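Local coordinates for protein CPI (PDB 4IT7) that probably inhibits papain-like cysteine proteases, as a roundworm member of the cystatin family with an immunomodulatory role, at residues 44-49 against 59-64; 35-40 against 70-75; 90-95 against 105-110; 63-68 against 85-90; 7-12 against 49-54. One frame throughout, in Å; residues are numbered along the deposited sequence.

Contact 1: 44-49 against 59-64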
# COMPACT_ATOMS: atom_id res chain seq x y z
N LYS A 44 0.10 1.94 9.40
CA LYS A 44 0.12 0.50 9.61
C LYS A 44 -0.61 -0.29 8.53
O LYS A 44 -1.59 0.19 7.89
CB LYS A 44 -0.47 0.15 10.99
CG LYS A 44 -1.97 0.43 11.14
CD LYS A 44 -2.54 -0.28 12.36
CE LYS A 44 -1.55 -0.27 13.52
NZ LYS A 44 -2.23 -0.50 14.81
N VAL A 45 -0.18 -1.53 8.38
CA VAL A 45 -0.94 -2.44 7.59
C VAL A 45 -2.10 -2.91 8.48
O VAL A 45 -1.89 -3.69 9.36
CB VAL A 45 -0.07 -3.61 7.04
CG1 VAL A 45 -0.86 -4.37 6.01
CG2 VAL A 45 1.24 -3.11 6.43
N ILE A 46 -3.31 -2.45 8.20
CA ILE A 46 -4.51 -2.85 8.98
C ILE A 46 -4.83 -4.35 8.77
O ILE A 46 -4.97 -5.10 9.74
CB ILE A 46 -5.72 -2.02 8.56
CG1 ILE A 46 -5.49 -0.56 8.86
CG2 ILE A 46 -7.03 -2.48 9.17
CD1 ILE A 46 -6.43 0.32 8.03
N SER A 47 -4.92 -4.80 7.52
CA SER A 47 -5.13 -6.23 7.25
C SER A 47 -4.48 -6.73 5.95
O SER A 47 -4.03 -5.93 5.12
CB SER A 47 -6.62 -6.51 7.23
OG SER A 47 -7.21 -5.87 6.12
N ALA A 48 -4.45 -8.06 5.79
CA ALA A 48 -3.83 -8.71 4.64
C ALA A 48 -4.49 -10.04 4.45
O ALA A 48 -4.68 -10.77 5.40
CB ALA A 48 -2.35 -8.90 4.90
N LYS A 49 -4.86 -10.36 3.22
CA LYS A 49 -5.50 -11.63 2.95
C LYS A 49 -5.20 -12.07 1.53
O LYS A 49 -5.27 -11.26 0.59
CB LYS A 49 -7.00 -11.50 3.13
CG LYS A 49 -7.64 -10.55 2.15
CD LYS A 49 -9.10 -10.37 2.51
CE LYS A 49 -9.89 -9.85 1.34
NZ LYS A 49 -11.35 -9.86 1.64
N VAL A 59 -4.94 -8.86 -0.88
CA VAL A 59 -5.67 -7.61 -0.66
C VAL A 59 -5.21 -7.07 0.69
O VAL A 59 -5.22 -7.79 1.71
CB VAL A 59 -7.21 -7.73 -0.72
CG1 VAL A 59 -7.86 -6.39 -0.32
CG2 VAL A 59 -7.68 -8.13 -2.11
N LEU A 60 -4.73 -5.83 0.65
CA LEU A 60 -4.22 -5.16 1.81
C LEU A 60 -5.06 -3.95 2.11
O LEU A 60 -5.58 -3.31 1.19
CB LEU A 60 -2.74 -4.70 1.62
CG LEU A 60 -1.69 -5.67 1.07
CD1 LEU A 60 -0.40 -4.92 0.79
CD2 LEU A 60 -1.45 -6.81 2.05
N GLU A 61 -5.20 -3.66 3.40
CA GLU A 61 -5.74 -2.39 3.84
C GLU A 61 -4.62 -1.71 4.54
O GLU A 61 -4.08 -2.24 5.50
CB GLU A 61 -6.86 -2.58 4.83
CG GLU A 61 -8.23 -2.84 4.25
CD GLU A 61 -9.22 -3.07 5.40
OE1 GLU A 61 -9.02 -4.01 6.19
OE2 GLU A 61 -10.18 -2.28 5.54
N LEU A 62 -4.29 -0.51 4.06
CA LEU A 62 -3.21 0.28 4.59
C LEU A 62 -3.79 1.52 5.21
O LEU A 62 -4.66 2.19 4.63
CB LEU A 62 -2.24 0.68 3.44
CG LEU A 62 -1.65 -0.51 2.63
CD1 LEU A 62 -0.79 -0.02 1.46
CD2 LEU A 62 -0.80 -1.40 3.51
N LEU A 63 -3.31 1.83 6.41
CA LEU A 63 -3.63 3.10 7.03
C LEU A 63 -2.47 4.03 6.71
O LEU A 63 -1.31 3.74 7.10
CB LEU A 63 -3.75 2.92 8.57
CG LEU A 63 -3.94 4.21 9.35
CD1 LEU A 63 -5.21 4.91 8.90
CD2 LEU A 63 -3.93 3.91 10.87
N ILE A 64 -2.75 5.15 6.02
CA ILE A 64 -1.67 6.02 5.57
C ILE A 64 -1.87 7.45 6.08
O ILE A 64 -3.03 7.87 6.29
CB ILE A 64 -1.48 5.99 4.01
CG1 ILE A 64 -2.60 6.76 3.30
CG2 ILE A 64 -1.41 4.52 3.48
CD1 ILE A 64 -2.25 7.16 1.88
O HOH W 1 -7.22 -7.14 3.56

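Contact 2: 35-40 against 70-75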
# COMPACT_ATOMS: atom_id res chain seq x y z
N ASN A 35 -3.10 12.67 -6.61
CA ASN A 35 -3.07 14.14 -6.87
C ASN A 35 -2.39 14.99 -5.81
O ASN A 35 -2.10 16.18 -6.03
CB ASN A 35 -4.47 14.71 -7.03
CG ASN A 35 -5.09 14.35 -8.34
OD1 ASN A 35 -4.45 14.40 -9.41
ND2 ASN A 35 -6.35 13.96 -8.29
N ASP A 36 -2.19 14.41 -4.64
CA ASP A 36 -1.61 15.12 -3.50
C ASP A 36 -0.18 15.55 -3.87
O ASP A 36 0.51 14.83 -4.57
CB ASP A 36 -1.63 14.19 -2.31
CG ASP A 36 -1.63 14.94 -0.98
OD1 ASP A 36 -0.88 15.94 -0.83
OD2 ASP A 36 -2.36 14.49 -0.08
N LEU A 37 0.24 16.74 -3.46
CA LEU A 37 1.62 17.21 -3.67
C LEU A 37 2.58 16.58 -2.68
O LEU A 37 3.79 16.57 -2.89
CB LEU A 37 1.69 18.74 -3.49
CG LEU A 37 1.65 19.66 -4.75
CD1 LEU A 37 2.88 19.44 -5.63
CD2 LEU A 37 0.39 19.48 -5.60
N PHE A 38 2.05 16.12 -1.55
CA PHE A 38 2.91 15.61 -0.44
C PHE A 38 2.85 14.06 -0.41
O PHE A 38 1.76 13.47 -0.58
CB PHE A 38 2.41 16.16 0.92
CG PHE A 38 2.69 17.63 1.11
CD1 PHE A 38 3.80 18.04 1.85
CD2 PHE A 38 1.84 18.61 0.56
CE1 PHE A 38 4.06 19.40 2.03
CE2 PHE A 38 2.12 19.97 0.73
CZ PHE A 38 3.23 20.35 1.47
N GLN A 39 4.01 13.44 -0.23
CA GLN A 39 4.12 12.01 -0.01
C GLN A 39 3.29 11.58 1.17
O GLN A 39 3.18 12.33 2.16
CB GLN A 39 5.56 11.66 0.35
CG GLN A 39 6.54 12.31 -0.58
CD GLN A 39 7.31 11.31 -1.38
OE1 GLN A 39 6.75 10.55 -2.21
NE2 GLN A 39 8.61 11.28 -1.15
N GLN A 40 2.74 10.38 1.06
CA GLN A 40 2.03 9.72 2.14
C GLN A 40 2.94 8.62 2.68
O GLN A 40 3.86 8.16 2.01
CB GLN A 40 0.70 9.13 1.64
CG GLN A 40 -0.25 10.07 0.91
CD GLN A 40 -0.53 11.33 1.72
OE1 GLN A 40 -1.27 11.30 2.72
NE2 GLN A 40 0.07 12.45 1.30
N ARG A 70 7.56 16.78 0.09
CA ARG A 70 6.87 17.17 -1.10
C ARG A 70 7.27 16.24 -2.18
O ARG A 70 8.38 15.83 -2.23
CB ARG A 70 7.15 18.63 -1.44
CG ARG A 70 6.31 19.15 -2.59
CD ARG A 70 6.33 20.66 -2.82
NE ARG A 70 7.67 21.19 -3.09
CZ ARG A 70 8.42 21.82 -2.20
NH1 ARG A 70 7.99 22.00 -0.97
NH2 ARG A 70 9.61 22.25 -2.53
N LYS A 71 6.33 15.88 -3.02
CA LYS A 71 6.58 15.05 -4.19
C LYS A 71 7.45 15.77 -5.21
O LYS A 71 8.07 15.17 -6.04
CB LYS A 71 5.27 14.58 -4.84
CG LYS A 71 4.64 13.36 -4.21
CD LYS A 71 3.47 12.82 -4.98
CE LYS A 71 2.42 12.27 -4.08
NZ LYS A 71 1.12 12.21 -4.72
N ASN A 72 7.48 17.09 -5.15
CA ASN A 72 8.26 17.88 -6.07
C ASN A 72 9.68 18.05 -5.64
O ASN A 72 10.31 19.00 -5.99
CB ASN A 72 7.60 19.24 -6.29
CG ASN A 72 6.47 19.16 -7.26
OD1 ASN A 72 6.41 18.23 -8.04
ND2 ASN A 72 5.57 20.09 -7.22
N GLU A 73 10.17 17.12 -4.86
CA GLU A 73 11.47 17.24 -4.27
C GLU A 73 12.28 15.98 -4.26
O GLU A 73 12.06 15.08 -5.03
CB GLU A 73 11.35 17.68 -2.83
CG GLU A 73 11.51 19.16 -2.64
CD GLU A 73 11.48 19.56 -1.19
OE1 GLU A 73 10.52 20.19 -0.77
OE2 GLU A 73 12.44 19.27 -0.47
N THR A 74 13.24 15.96 -3.37
CA THR A 74 14.04 14.82 -3.09
C THR A 74 14.52 14.93 -1.66
O THR A 74 15.57 15.46 -1.39
CB THR A 74 15.24 14.73 -4.01
OG1 THR A 74 14.79 14.34 -5.29
CG2 THR A 74 16.21 13.72 -3.48
N SER A 75 13.70 14.40 -0.76
CA SER A 75 13.91 14.50 0.66
C SER A 75 15.15 13.80 1.16
O SER A 75 15.51 12.75 0.67
CB SER A 75 12.70 13.93 1.38
OG SER A 75 11.84 13.36 0.44

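Contact 3: 90-95 against 105-110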
# COMPACT_ATOMS: atom_id res chain seq x y z
N CYS A 90 -6.60 2.80 2.49
CA CYS A 90 -6.57 2.44 1.09
C CYS A 90 -6.60 0.93 1.07
O CYS A 90 -5.86 0.29 1.82
CB CYS A 90 -5.30 2.99 0.47
SG CYS A 90 -5.10 4.80 0.58
N THR A 91 -7.55 0.40 0.28
CA THR A 91 -7.62 -0.98 -0.14
C THR A 91 -6.82 -1.14 -1.46
O THR A 91 -7.01 -0.41 -2.45
CB THR A 91 -9.09 -1.39 -0.30
OG1 THR A 91 -9.75 -1.14 0.94
CG2 THR A 91 -9.23 -2.87 -0.65
N VAL A 92 -5.87 -2.07 -1.41
CA VAL A 92 -4.93 -2.33 -2.48
C VAL A 92 -4.96 -3.83 -2.76
O VAL A 92 -4.96 -4.64 -1.80
CB VAL A 92 -3.48 -1.97 -2.09
CG1 VAL A 92 -2.58 -2.00 -3.32
CG2 VAL A 92 -3.40 -0.60 -1.44
N ALA A 93 -5.03 -4.19 -4.05
CA ALA A 93 -4.97 -5.57 -4.51
C ALA A 93 -3.70 -5.76 -5.33
O ALA A 93 -3.35 -4.97 -6.23
CB ALA A 93 -6.22 -5.93 -5.31
N ILE A 94 -2.93 -6.77 -4.93
CA ILE A 94 -1.78 -7.13 -5.68
C ILE A 94 -1.89 -8.55 -6.24
O ILE A 94 -2.19 -9.51 -5.51
CB ILE A 94 -0.46 -6.83 -4.98
CG1 ILE A 94 0.43 -8.02 -5.13
CG2 ILE A 94 -0.63 -6.30 -3.55
CD1 ILE A 94 1.80 -7.60 -5.61
N TRP A 95 -1.68 -8.63 -7.56
CA TRP A 95 -1.92 -9.84 -8.33
C TRP A 95 -0.65 -10.32 -8.95
O TRP A 95 -0.02 -9.59 -9.73
CB TRP A 95 -2.98 -9.57 -9.39
CG TRP A 95 -3.47 -10.82 -10.04
CD1 TRP A 95 -3.38 -12.12 -9.55
CD2 TRP A 95 -4.15 -10.94 -11.32
NE1 TRP A 95 -3.96 -13.00 -10.41
CE2 TRP A 95 -4.42 -12.36 -11.51
CE3 TRP A 95 -4.55 -10.03 -12.32
CZ2 TRP A 95 -5.08 -12.84 -12.65
CZ3 TRP A 95 -5.22 -10.53 -13.46
CH2 TRP A 95 -5.47 -11.90 -13.61
N ILE A 105 -0.14 -4.25 -9.31
CA ILE A 105 -0.68 -3.60 -8.08
C ILE A 105 -1.82 -2.62 -8.43
O ILE A 105 -1.59 -1.66 -9.14
CB ILE A 105 0.45 -2.89 -7.31
CG1 ILE A 105 1.42 -3.92 -6.78
CG2 ILE A 105 -0.10 -2.09 -6.13
CD1 ILE A 105 2.74 -3.34 -6.34
N THR A 106 -3.02 -2.90 -7.94
CA THR A 106 -4.21 -2.08 -8.17
C THR A 106 -4.60 -1.35 -6.88
O THR A 106 -4.89 -2.00 -5.87
CB THR A 106 -5.38 -2.97 -8.56
OG1 THR A 106 -5.06 -3.63 -9.79
CG2 THR A 106 -6.64 -2.19 -8.73
N ILE A 107 -4.59 -0.02 -6.89
CA ILE A 107 -5.18 0.73 -5.75
C ILE A 107 -6.65 0.77 -5.98
O ILE A 107 -7.08 1.40 -6.92
CB ILE A 107 -4.71 2.18 -5.63
CG1 ILE A 107 -3.20 2.32 -5.85
CG2 ILE A 107 -5.21 2.78 -4.30
CD1 ILE A 107 -2.34 1.49 -4.92
N LYS A 108 -7.41 0.15 -5.09
CA LYS A 108 -8.82 -0.12 -5.30
C LYS A 108 -9.70 1.06 -4.87
O LYS A 108 -10.72 1.38 -5.52
CB LYS A 108 -9.16 -1.39 -4.51
CG LYS A 108 -10.05 -2.38 -5.25
CD LYS A 108 -9.29 -3.13 -6.33
CE LYS A 108 -10.27 -3.79 -7.30
NZ LYS A 108 -10.95 -2.85 -8.25
N GLU A 109 -9.31 1.70 -3.78
CA GLU A 109 -10.00 2.87 -3.25
C GLU A 109 -9.16 3.33 -2.09
O GLU A 109 -8.60 2.48 -1.39
CB GLU A 109 -11.39 2.50 -2.72
CG GLU A 109 -11.38 2.16 -1.24
CD GLU A 109 -12.73 1.79 -0.69
OE1 GLU A 109 -13.66 1.54 -1.49
OE2 GLU A 109 -12.86 1.77 0.55
N CYS A 110 -9.04 4.64 -1.91
CA CYS A 110 -8.66 5.29 -0.63
C CYS A 110 -9.82 6.17 -0.07
O CYS A 110 -10.58 6.77 -0.83
CB CYS A 110 -7.42 6.18 -0.76
SG CYS A 110 -5.84 5.41 -1.23
O HOH W 2 -3.77 -5.99 -9.14

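Contact 4: 63-68 against 85-90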
# COMPACT_ATOMS: atom_id res chain seq x y z
N LEU A 63 -3.31 1.83 6.41
CA LEU A 63 -3.63 3.10 7.03
C LEU A 63 -2.47 4.03 6.71
O LEU A 63 -1.31 3.74 7.10
CB LEU A 63 -3.75 2.92 8.57
CG LEU A 63 -3.94 4.21 9.35
CD1 LEU A 63 -5.21 4.91 8.90
CD2 LEU A 63 -3.93 3.91 10.87
N ILE A 64 -2.75 5.15 6.02
CA ILE A 64 -1.67 6.02 5.57
C ILE A 64 -1.87 7.45 6.08
O ILE A 64 -3.03 7.87 6.29
CB ILE A 64 -1.48 5.99 4.01
CG1 ILE A 64 -2.60 6.76 3.30
CG2 ILE A 64 -1.41 4.52 3.48
CD1 ILE A 64 -2.25 7.16 1.88
N ALA A 65 -0.76 8.17 6.25
CA ALA A 65 -0.80 9.57 6.69
C ALA A 65 0.04 10.48 5.81
O ALA A 65 1.05 10.03 5.32
CB ALA A 65 -0.35 9.71 8.15
N PRO A 66 -0.34 11.79 5.70
CA PRO A 66 0.53 12.72 4.95
C PRO A 66 1.82 12.94 5.67
O PRO A 66 1.87 12.73 6.88
CB PRO A 66 -0.30 14.00 4.86
CG PRO A 66 -1.25 13.92 6.02
CD PRO A 66 -1.55 12.46 6.21
N THR A 67 2.86 13.29 4.94
CA THR A 67 4.16 13.66 5.52
C THR A 67 4.40 15.08 5.07
O THR A 67 3.55 15.65 4.38
CB THR A 67 5.35 12.78 5.01
OG1 THR A 67 5.60 13.05 3.62
CG2 THR A 67 5.08 11.25 5.25
N SER A 68 5.56 15.64 5.40
CA SER A 68 5.90 16.95 4.84
C SER A 68 6.88 16.87 3.66
O SER A 68 7.40 17.87 3.17
CB SER A 68 6.42 17.87 5.92
OG SER A 68 7.72 17.46 6.25
N GLY A 85 -2.33 15.64 8.69
CA GLY A 85 -2.54 14.37 9.33
C GLY A 85 -3.87 13.71 9.14
O GLY A 85 -4.13 12.75 9.83
N THR A 86 -4.69 14.19 8.22
CA THR A 86 -5.83 13.42 7.81
C THR A 86 -5.41 12.11 7.19
O THR A 86 -5.04 12.04 6.06
CB THR A 86 -6.62 14.12 6.74
OG1 THR A 86 -6.51 15.52 6.94
CG2 THR A 86 -8.05 13.67 6.82
N LYS A 87 -5.48 11.08 7.98
CA LYS A 87 -5.17 9.72 7.60
C LYS A 87 -6.19 9.15 6.57
O LYS A 87 -7.36 9.56 6.52
CB LYS A 87 -5.10 8.86 8.87
CG LYS A 87 -3.92 9.21 9.77
CD LYS A 87 -4.28 8.99 11.25
CE LYS A 87 -3.60 9.98 12.18
NZ LYS A 87 -3.94 11.40 11.81
N GLN A 88 -5.72 8.24 5.73
CA GLN A 88 -6.64 7.52 4.85
C GLN A 88 -6.44 6.04 5.02
O GLN A 88 -5.40 5.60 5.53
CB GLN A 88 -6.38 7.90 3.43
CG GLN A 88 -6.87 9.28 3.09
CD GLN A 88 -6.53 9.63 1.68
OE1 GLN A 88 -5.43 10.08 1.42
NE2 GLN A 88 -7.45 9.39 0.76
N ILE A 89 -7.48 5.29 4.62
CA ILE A 89 -7.42 3.84 4.47
C ILE A 89 -7.60 3.50 3.00
O ILE A 89 -8.59 3.89 2.34
CB ILE A 89 -8.48 3.10 5.28
CG1 ILE A 89 -8.30 3.41 6.76
CG2 ILE A 89 -8.33 1.58 5.07
CD1 ILE A 89 -9.50 3.05 7.60
N CYS A 90 -6.60 2.80 2.49
CA CYS A 90 -6.57 2.44 1.09
C CYS A 90 -6.60 0.93 1.07
O CYS A 90 -5.86 0.29 1.82
CB CYS A 90 -5.30 2.99 0.47
SG CYS A 90 -5.10 4.80 0.58

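Contact 5: 7-12 against 49-54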
# COMPACT_ATOMS: atom_id res chain seq x y z
N GLY A 7 -10.38 -20.66 -4.30
CA GLY A 7 -11.79 -20.73 -3.81
C GLY A 7 -12.18 -19.46 -3.07
O GLY A 7 -13.11 -18.76 -3.47
N GLY A 8 -11.47 -19.16 -1.99
CA GLY A 8 -11.79 -18.00 -1.15
C GLY A 8 -10.56 -17.48 -0.43
O GLY A 8 -9.48 -18.10 -0.45
N PHE A 9 -10.74 -16.34 0.22
CA PHE A 9 -9.63 -15.66 0.84
C PHE A 9 -9.17 -16.24 2.16
O PHE A 9 -9.97 -16.76 2.90
CB PHE A 9 -9.98 -14.19 1.03
CG PHE A 9 -9.87 -13.39 -0.22
CD1 PHE A 9 -8.66 -12.77 -0.57
CD2 PHE A 9 -10.96 -13.27 -1.07
CE1 PHE A 9 -8.57 -12.04 -1.73
CE2 PHE A 9 -10.87 -12.51 -2.23
CZ PHE A 9 -9.66 -11.90 -2.56
N SER A 10 -7.88 -16.13 2.45
CA SER A 10 -7.37 -16.52 3.76
C SER A 10 -6.49 -15.44 4.44
O SER A 10 -5.56 -14.89 3.83
CB SER A 10 -6.67 -17.89 3.68
OG SER A 10 -5.27 -17.75 3.54
N THR A 11 -6.82 -15.13 5.70
CA THR A 11 -6.16 -14.12 6.50
C THR A 11 -4.69 -14.37 6.54
O THR A 11 -4.26 -15.49 6.59
CB THR A 11 -6.68 -14.12 7.95
OG1 THR A 11 -8.04 -13.68 7.93
CG2 THR A 11 -5.90 -13.17 8.83
N LYS A 12 -3.91 -13.32 6.53
CA LYS A 12 -2.49 -13.46 6.43
C LYS A 12 -1.96 -12.48 7.46
O LYS A 12 -2.66 -11.56 7.85
CB LYS A 12 -2.06 -13.17 4.98
CG LYS A 12 -0.72 -13.72 4.55
CD LYS A 12 -0.76 -15.22 4.23
CE LYS A 12 0.33 -15.61 3.22
NZ LYS A 12 1.61 -14.84 3.33
N LYS A 49 -4.86 -10.36 3.22
CA LYS A 49 -5.50 -11.63 2.95
C LYS A 49 -5.20 -12.07 1.53
O LYS A 49 -5.27 -11.26 0.59
CB LYS A 49 -7.00 -11.50 3.13
CG LYS A 49 -7.64 -10.55 2.15
CD LYS A 49 -9.10 -10.37 2.51
CE LYS A 49 -9.89 -9.85 1.34
NZ LYS A 49 -11.35 -9.86 1.64
N THR A 50 -4.91 -13.36 1.37
CA THR A 50 -4.51 -13.91 0.08
C THR A 50 -5.46 -14.99 -0.39
O THR A 50 -6.03 -15.76 0.40
CB THR A 50 -3.05 -14.41 0.10
OG1 THR A 50 -2.99 -15.65 0.80
CG2 THR A 50 -2.14 -13.42 0.82
N GLN A 51 -5.72 -15.00 -1.69
CA GLN A 51 -6.36 -16.10 -2.34
C GLN A 51 -5.47 -16.60 -3.47
O GLN A 51 -4.54 -15.91 -3.90
CB GLN A 51 -7.74 -15.72 -2.83
CG GLN A 51 -7.78 -14.65 -3.88
CD GLN A 51 -9.09 -14.65 -4.60
OE1 GLN A 51 -10.01 -15.40 -4.24
NE2 GLN A 51 -9.21 -13.81 -5.64
N VAL A 52 -5.73 -17.82 -3.91
CA VAL A 52 -4.84 -18.52 -4.83
C VAL A 52 -5.62 -19.30 -5.87
O VAL A 52 -5.22 -20.40 -6.21
CB VAL A 52 -3.86 -19.49 -4.12
CG1 VAL A 52 -2.65 -18.80 -3.53
CG2 VAL A 52 -4.57 -20.38 -3.09
N VAL A 53 -6.70 -18.71 -6.37
CA VAL A 53 -7.46 -19.33 -7.45
C VAL A 53 -6.76 -19.20 -8.83
O VAL A 53 -6.72 -20.16 -9.57
CB VAL A 53 -8.95 -18.87 -7.43
CG1 VAL A 53 -9.07 -17.35 -7.29
CG2 VAL A 53 -9.77 -19.46 -8.58
N ALA A 54 -6.19 -18.03 -9.15
CA ALA A 54 -5.45 -17.87 -10.40
C ALA A 54 -4.22 -17.01 -10.19
O ALA A 54 -4.27 -15.80 -10.37
CB ALA A 54 -6.32 -17.24 -11.45

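Contact 1: 44-49 against 59-64
Two residues, I46 and S47, stand opposite the single residue E61, which makes a classic beta bulge in the antiparallel pairing of 44-49 with 59-64. The bulge turns the I46 side chain toward the neighbouring strand, where it beds down between E61 and L63: its CB lies 3.5 Å from E61 O, and its CD1 reaches L63 CB at 3.8 Å. E61 O takes weak bonds from the backbone N of both bulge residues. Beside I46, S47 OG stands between its own backbone N and carbonyl carbon (chi1 67°), which carries it to E61 OE1 at 2.6 Å; it donates there, to the lone pair turned away from the other carboxylate oxygen. A water also donates to S47 OG and to V59 O, tying the strands together a step further on. Next along this face, the aliphatic part of K49 runs alongside V59, with K49 CE 4.0 Å from V59 CB.

Across the two segments, the other face is made by apolar side chains. Here L62 CD2 is a knob set into the fork of V45, 3.9 Å from V45 CG1 and 4.0 Å from V45 CG2. A48 is small enough for L60 CD2 to come in at 3.6 Å from A48 CB. Helix 17-33 packs on this face, with A23 touching V45 and L62, while strand 88-97 continues the sheet beyond 59-64 through backbone bonds of L60 with V92 and L62 with C90.

Contact 2: 35-40 against 70-75
K71 NZ is gripped by two backbone carbonyls: D36 O, to which it donates over 2.7 Å, and N31 O near the C-terminal end of helix 17-33. To get there the lysine chain runs back along 35-40. Its CB lies close to L37 O, and with CG anti to the carbonyl carbon (chi1 -84°) the chain passes Q39 N at 4.0 Å from CG, then brings CE by F38 O at 3.8 Å. The root of the same residue is tied down too, K71 N giving L37 O a straight bond of 2.6 Å.

K71 belongs to a type I beta turn from R70 to E73, just past the point where F38 and R70 form an antiparallel non-hydrogen-bonded pair with the two side chains heading apart. Opposite it, the loop is shaped by an Asx turn: F38 N donates to D36 OD1 at 3.0 Å, meeting the oxygen from above the carboxylate plane. Q40 NE2 adds a bond to F38 O, which lies in the plane of the Q40 amide.

The acceptors around the ammonium group are thus neutral carbonyls. The D36 carboxylate, with OD1 5.7 Å from K71 NZ, could add only a longer-range attraction, and the join depends mainly on backbone oxygens at the protein surface.

Contact 3: 90-95 against 105-110
V92 and I107 point the same way and lie side by side, V92 CG1 being 3.8 Å from I107 CD1. The same methyl also meets I105 CG2 at 3.7 Å, but that isoleucine crosses V92 at a slant. I105 instead runs alongside I94, its CG1 facing both CB and CD1 of I94 at 3.9 Å. Down the same face, C90 and C110 close a disulfide; both SG atoms sit anti to their carbonyl carbons (chi1 -59° and -63°), and the S-S bond is turned to chi3 108°. Residues V92, I94 and I107 of this face rest on A26, L22 and I30 of helix 17-33.

The two segments are the arms of an antiparallel hairpin, the last in the cystatin fold, whose connecting loop in this family usually contributes to the protease-binding edge. Its regular pairing breaks at T91, which is matched by two residues, K108 and E109, in a classic bulge. T91 O accepts from K108 N at 2.7 Å and weakly from E109 N.

At the bulge K108 points its CB toward the partner strand and crosses T91, with T91 CG2 4.1 Å from K108 CB. On the reverse face A93 and T106 exchange two backbone bonds, and a water beside them lies 2.8 Å from T106 OG1.

Contact 4: 63-68 against 85-90
P66 turns the CG and CD of its pyrrolidine ring onto the backbone of G85 and T86: CG lies 3.4 Å from G85 N, the nitrogen of a cis peptide bond, and CD lies 3.5 Å from T86 O. This is the outer end of an antiparallel strand pair in the cystatin sheet, where 85-87 is still loop and the chain settles into a strand only from Q88. The short strand axes run 135° apart, well away from straight antiparallel.

Regular pairing begins at I64 and Q88. I64 N donates almost straight to Q88 O over 2.7 Å, and Q88 N answers to I64 O.

The side chains divide between the faces. On one, L63 CG is anti to its backbone N (chi1 174°), which swings CD1 over the neighbouring strand; there it sits 3.4 Å from Q88 O and 4.0 Å from each of K87 CB and I89 CG1. On the other face I64 lies under I30 of helix 17-33. Nearer the loop, K87 CG rests against the A65 methyl.

I64 CG1 is set between backbone N and carbonyl carbon (chi1 74°), touching Q88 CB at 4.0 Å, and CD1 extends from there to end 3.9 Å from C90 SG.

Contact 5: 7-12 against 49-54
S10 and T50 form an antiparallel hydrogen-bonded pair: S10 N donates to T50 O at 2.8 Å, and T50 N returns a bond to S10 O at 3.0 Å. Both are fairly straight, though each donor is tilted from the carbonyl plane it meets.

Next comes F9, whose ring is sandwiched between two side chains of the other strand. Over one face lies K49: its CE is 3.9 Å from the ring centroid, and NZ, at 4.4 Å and close to the ring normal, makes a cation-pi interaction. Over the opposite face lies Q51, with CG 3.8 Å from the centroid and an amide nearly parallel to the ring, 10° away, stacked on it. K49 and Q51, two apart on the strand, rise on one side of it, and with CG between backbone N and carbonyl carbon in both (chi1 64° and 63°), their chains hold the ring between them. V59 also touches F9.

Q51 opens the Q-x-V-x-G motif of cystatins, the first hairpin loop, which with the N-terminal stretch makes part of the protease-binding wedge in relatives; 7-12 runs beside it here and probably plays the same part.

Outward from the pair, K12 crosses T50, its CG 4.0 Å from T50 CG2, while its NZ forms a salt bridge with D16. At the far end G7 N comes within 3.9 Å of V53 CB.

All five contacts lie on or at the margins of one antiparallel sheet. Contacts 1 and 3 are adjacent hairpins, their centres about 10 Å apart, joined where L60 N meets V92 O at 2.7 Å. Contact 4 shares L63 and I64 with contact 1 and C90 with contact 3. Contacts 5 and 2 mark opposite ends, their centres about 34 Å apart: contact 5 is at the end that meets proteases in related cystatins and probably does so here, while contact 2 is far from it and joins contact 4 through Q39 O and T67 OG1. At the presumed binding end the two hairpins also touch, W95 NE1 lying 2.8 Å from A54 O, which links contacts 3 and 5.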